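Local structure of beta-ketoacyl synthase (4EWG) at residues V203-T208 with F397-I402; A228-L233 with G312-S317. The protein probably condenses acyl chains with malonyl-[acyl-carrier-protein] as a 3-oxoacyl-[acyl-carrier-protein] synthase of the thiolase-like superfamily. All coordinates share one frame; numbering follows the deposited sequence.

Interaction 1: residues V203-T208 with F397-I402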
loop_
_atom_site.group_PDB
_atom_site.type_symbol
_atom_site.label_atom_id
_atom_site.label_comp_id
_atom_site.label_asym_id
_atom_site.label_seq_id
_atom_site.Cartn_x
_atom_site.Cartn_y
_atom_site.Cartn_z
ATOM N N VAL A 203 -8.053 9.949 15.703
ATOM C CA VAL A 203 -7.544 11.078 16.463
ATOM C C VAL A 203 -6.544 10.631 17.545
ATOM O O VAL A 203 -5.528 11.277 17.740
ATOM C CB VAL A 203 -8.645 11.937 17.077
ATOM C CG1 VAL A 203 -8.032 13.096 17.829
ATOM C CG2 VAL A 203 -9.528 12.484 15.972
ATOM N N ALA A 204 -6.817 9.504 18.195
ATOM C CA ALA A 204 -5.880 8.938 19.208
ATOM C C ALA A 204 -4.445 8.770 18.678
ATOM O O ALA A 204 -3.477 8.917 19.432
ATOM C CB ALA A 204 -6.400 7.600 19.714
ATOM N N VAL A 205 -4.316 8.412 17.402
ATOM C CA VAL A 205 -2.987 8.275 16.735
ATOM C C VAL A 205 -2.097 9.500 17.046
ATOM O O VAL A 205 -0.962 9.382 17.473
ATOM C CB VAL A 205 -3.144 8.139 15.199
ATOM C CG1 VAL A 205 -1.824 8.256 14.479
ATOM C CG2 VAL A 205 -3.835 6.835 14.836
ATOM N N PHE A 206 -2.654 10.670 16.838
ATOM C CA PHE A 206 -1.952 11.911 17.086
ATOM C C PHE A 206 -2.108 12.432 18.526
ATOM O O PHE A 206 -1.187 13.054 19.062
ATOM C CB PHE A 206 -2.427 12.937 16.077
ATOM C CG PHE A 206 -2.202 12.502 14.674
ATOM C CD1 PHE A 206 -0.939 12.629 14.087
ATOM C CD2 PHE A 206 -3.224 11.898 13.933
ATOM C CE1 PHE A 206 -0.721 12.202 12.779
ATOM C CE2 PHE A 206 -3.002 11.445 12.612
ATOM C CZ PHE A 206 -1.745 11.611 12.037
ATOM N N ASP A 207 -3.263 12.210 19.133
ATOM C CA ASP A 207 -3.493 12.649 20.516
ATOM C C ASP A 207 -2.512 11.982 21.494
ATOM O O ASP A 207 -2.003 12.637 22.390
ATOM C CB ASP A 207 -4.945 12.402 20.952
ATOM C CG ASP A 207 -5.357 13.264 22.141
ATOM O OD1 ASP A 207 -5.463 14.503 21.983
ATOM O OD2 ASP A 207 -5.596 12.722 23.226
ATOM N N THR A 208 -2.222 10.699 21.285
ATOM C CA THR A 208 -1.261 9.991 22.121
ATOM C C THR A 208 0.167 10.475 21.917
ATOM O O THR A 208 1.019 10.170 22.721
ATOM C CB THR A 208 -1.281 8.475 21.871
ATOM O OG1 THR A 208 -0.969 8.219 20.491
ATOM C CG2 THR A 208 -2.672 7.883 22.212
ATOM N N PHE A 397 4.456 15.260 4.238
ATOM C CA PHE A 397 5.454 14.569 5.054
ATOM C C PHE A 397 4.710 13.781 6.062
ATOM O O PHE A 397 3.898 14.346 6.762
ATOM C CB PHE A 397 6.376 15.588 5.750
ATOM C CG PHE A 397 6.982 16.563 4.811
ATOM C CD1 PHE A 397 8.027 16.185 3.978
ATOM C CD2 PHE A 397 6.506 17.837 4.720
ATOM C CE1 PHE A 397 8.593 17.077 3.083
ATOM C CE2 PHE A 397 7.070 18.740 3.821
ATOM C CZ PHE A 397 8.105 18.361 3.012
ATOM N N ALA A 398 5.042 12.510 6.204
ATOM C CA ALA A 398 4.182 11.574 6.868
ATOM C C ALA A 398 4.894 10.746 7.953
ATOM O O ALA A 398 6.117 10.757 8.094
ATOM C CB ALA A 398 3.582 10.654 5.824
ATOM N N PHE A 399 4.084 10.027 8.711
ATOM C CA PHE A 399 4.541 8.967 9.588
ATOM C C PHE A 399 5.642 8.135 8.983
ATOM O O PHE A 399 5.608 7.826 7.782
ATOM C CB PHE A 399 3.389 8.009 9.852
ATOM C CG PHE A 399 2.795 8.150 11.198
ATOM C CD1 PHE A 399 3.362 7.539 12.274
ATOM C CD2 PHE A 399 1.643 8.885 11.361
ATOM C CE1 PHE A 399 2.804 7.685 13.527
ATOM C CE2 PHE A 399 1.067 9.037 12.601
ATOM C CZ PHE A 399 1.656 8.444 13.689
ATOM N N GLY A 400 6.604 7.756 9.815
ATOM C CA GLY A 400 7.747 7.010 9.343
ATOM C C GLY A 400 8.750 7.852 8.549
ATOM O O GLY A 400 9.677 7.312 7.954
ATOM N N GLY A 401 8.572 9.162 8.529
ATOM C CA GLY A 401 9.480 10.022 7.798
ATOM C C GLY A 401 9.336 9.923 6.286
ATOM O O GLY A 401 10.286 10.248 5.571
ATOM N N ILE A 402 8.168 9.467 5.801
ATOM C CA ILE A 402 7.900 9.356 4.360
ATOM C C ILE A 402 7.618 10.737 3.798
ATOM O O ILE A 402 6.655 11.408 4.233
ATOM C CB ILE A 402 6.689 8.447 4.059
ATOM C CG1 ILE A 402 7.023 6.991 4.418
ATOM C CG2 ILE A 402 6.265 8.548 2.607
ATOM C CD1 ILE A 402 5.805 6.075 4.504
#
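Val205 points CG1 at Phe399 by setting it anti to the backbone N (chi1 169°), while Phe206 CG, anti to its carbonyl carbon (chi1 -58°), swings the ring toward Phe399 although the bond to CB does not itself face it. The approach is made by side chains alone: the nearest pair of CA atoms, those of Phe206 and Phe399, is still 10.3 Å apart. One corner of the Phe399 ring meets both partners. Its CE2 lies 3.5 Å from Val205 CG1 and 3.6 Å from Phe206 CE1, and Val205 CG1 also comes within 3.6 Å of Phe399 CZ. The two rings meet obliquely, their planes at 58° and centroids 5.7 Å apart. Within the helix, Val205 CG1 also sits over the rim of one face of the Phe206 ring, so the methyl and the two rings form a single apolar cluster. Phe399 lies in the glycine-containing connection between strand 391-398 and its antiparallel neighbour 402-409 in the central sheet of the ketosynthase fold; the cluster thus sets helix 200-207 against that hairpin. The second subunit completes the packing: its Tyr139 meets the Phe399 ring edge-to-face and also touches Val205, and its Val140 packs on Phe399. On the same chain, Leu341 touches Phe206.

Interaction 2: residues A228-L233 with G312-S317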
loop_
_atom_site.group_PDB
_atom_site.type_symbol
_atom_site.label_atom_id
_atom_site.label_comp_id
_atom_site.label_asym_id
_atom_site.label_seq_id
_atom_site.Cartn_x
_atom_site.Cartn_y
_atom_site.Cartn_z
ATOM N N ALA A 228 3.073 31.389 15.981
ATOM C CA ALA A 228 3.790 31.354 17.274
ATOM C C ALA A 228 2.926 30.819 18.391
ATOM O O ALA A 228 3.443 30.409 19.404
ATOM C CB ALA A 228 4.264 32.744 17.652
ATOM N N LYS A 229 1.608 30.859 18.221
ATOM C CA LYS A 229 0.700 30.445 19.280
ATOM C C LYS A 229 0.053 29.108 18.985
ATOM O O LYS A 229 -0.850 28.698 19.681
ATOM C CB LYS A 229 -0.385 31.543 19.533
ATOM C CG LYS A 229 0.151 32.859 20.110
ATOM C CD LYS A 229 1.137 32.611 21.248
ATOM C CE LYS A 229 1.441 33.853 22.089
ATOM N NZ LYS A 229 2.352 34.779 21.360
ATOM N N ARG A 230 0.509 28.409 17.950
ATOM C CA ARG A 230 -0.122 27.127 17.582
ATOM C C ARG A 230 0.148 26.121 18.700
ATOM O O ARG A 230 1.134 26.266 19.419
ATOM C CB ARG A 230 0.427 26.602 16.258
ATOM C CG ARG A 230 1.875 26.122 16.312
ATOM C CD ARG A 230 2.368 25.755 14.921
ATOM N NE ARG A 230 3.716 25.188 14.920
ATOM C CZ ARG A 230 4.842 25.889 15.070
ATOM N NH1 ARG A 230 4.802 27.207 15.236
ATOM N NH2 ARG A 230 6.022 25.268 15.047
ATOM N N ASP A 231 -0.731 25.124 18.847
ATOM C CA ASP A 231 -0.539 24.066 19.845
ATOM C C ASP A 231 -0.938 22.683 19.307
ATOM O O ASP A 231 -1.430 21.877 20.036
ATOM C CB ASP A 231 -1.378 24.363 21.094
ATOM C CG ASP A 231 -2.873 24.074 20.879
ATOM O OD1 ASP A 231 -3.440 24.474 19.826
ATOM O OD2 ASP A 231 -3.464 23.416 21.746
ATOM N N GLY A 232 -0.742 22.439 18.022
ATOM C CA GLY A 232 -1.032 21.134 17.446
ATOM C C GLY A 232 -2.009 21.151 16.299
ATOM O O GLY A 232 -2.531 22.191 15.922
ATOM N N LEU A 233 -2.246 19.958 15.749
ATOM C CA LEU A 233 -3.090 19.784 14.572
ATOM C C LEU A 233 -4.530 19.530 14.944
ATOM O O LEU A 233 -4.853 19.329 16.108
ATOM C CB LEU A 233 -2.578 18.614 13.714
ATOM C CG LEU A 233 -2.532 17.178 14.269
ATOM C CD1 LEU A 233 -3.904 16.474 14.268
ATOM C CD2 LEU A 233 -1.511 16.367 13.485
ATOM N N GLY A 312 6.809 19.773 13.284
ATOM C CA GLY A 312 6.470 19.585 11.872
ATOM C C GLY A 312 6.624 20.877 11.105
ATOM O O GLY A 312 7.278 20.915 10.081
ATOM N N ASP A 313 6.035 21.945 11.628
ATOM C CA ASP A 313 6.095 23.217 10.971
ATOM C C ASP A 313 7.527 23.782 10.917
ATOM O O ASP A 313 7.957 24.298 9.881
ATOM C CB ASP A 313 5.156 24.201 11.661
ATOM C CG ASP A 313 3.684 23.883 11.408
ATOM O OD1 ASP A 313 3.359 22.799 10.831
ATOM O OD2 ASP A 313 2.835 24.743 11.786
ATOM N N VAL A 314 8.275 23.648 12.003
ATOM C CA VAL A 314 9.681 24.126 12.022
ATOM C C VAL A 314 10.511 23.386 10.953
ATOM O O VAL A 314 11.088 24.014 10.060
ATOM C CB VAL A 314 10.324 23.944 13.417
ATOM C CG1 VAL A 314 11.851 24.175 13.359
ATOM C CG2 VAL A 314 9.655 24.874 14.424
ATOM N N ALA A 315 10.525 22.061 11.018
ATOM C CA ALA A 315 11.251 21.250 10.045
ATOM C C ALA A 315 10.850 21.561 8.621
ATOM O O ALA A 315 11.736 21.662 7.741
ATOM C CB ALA A 315 11.013 19.779 10.300
ATOM N N GLU A 316 9.540 21.666 8.362
ATOM C CA GLU A 316 9.057 21.937 7.007
ATOM C C GLU A 316 9.558 23.300 6.513
ATOM O O GLU A 316 10.026 23.420 5.379
ATOM C CB GLU A 316 7.510 21.873 6.907
ATOM C CG GLU A 316 6.998 22.190 5.512
ATOM C CD GLU A 316 5.500 21.938 5.299
ATOM O OE1 GLU A 316 4.735 21.761 6.269
ATOM O OE2 GLU A 316 5.084 21.900 4.125
ATOM N N SER A 317 9.460 24.316 7.377
ATOM C CA SER A 317 9.902 25.662 7.011
ATOM C C SER A 317 11.364 25.677 6.637
ATOM O O SER A 317 11.734 26.246 5.615
ATOM C CB SER A 317 9.660 26.669 8.122
ATOM O OG SER A 317 10.410 26.398 9.289
#
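Arg230 and Asp313 supply the electrostatic part of this contact. Asp313 OD2 lies 3.3 Å from Arg230 NE, but well out of the guanidinium plane, so the salt bridge rests on charge and no N-H is aimed at the oxygen. The same oxygen is 3.3 Å from Arg230 CD. The guanidinium and carboxylate planes are 20° apart, and the two side chains run past each other from opposing sides. Van der Waals packing accompanies the charges. Asp313 CB lies over one face of the guanidinium, 3.7 Å from Arg230 NH2, whereas Val314 CG2 approaches the same NH2 at the edge, near the plane, also at 3.7 Å. With Arg230 CG set between the backbone N and the carbonyl carbon (chi1 70°), a chain extended from CG to NE carries the group from the loop to the helix. In the ketosynthase fold this joins the irregular loop between helix 200-207 and strand 238-246 to the start of helix 310-324. The directed hydrogen bonds of the guanidinium go to other partners: NE to Thr309 O and NH2 to Asp310 O, which tie the beginning of the helix to the loop, and NH1 to Asp227 O within the loop itself, with a further salt bridge from NH1 to Asp371. Three backbone carbonyls thus fix its rotation. Asp313 OD2 in turn accepts from Phe226 N, a second tie between helix and loop.

In the fold
The centres of the two contacts lie 14 Å apart, on the same side of the chain's centre, and the segments of interaction 2 fall in sequence between those of interaction 1. Phe206 CD1 packs 3.8 Å from Leu233 CD2, linking helix 200-207 to the loop that carries Arg230; Phe397 CE2 lies 3.7 Å from Glu316 OE2, linking strand 391-398 to helix 310-324. Met281 of helix 278-291 contacts both Phe397 and Glu316, so it bridges the second junction. Interaction 1 is buried and apolar, with the second subunit against it, whereas no other protein chain of the assembly touches 228-233 or 312-317. Both lie away from His249, a calcium ligand, though this chain has no calcium bound.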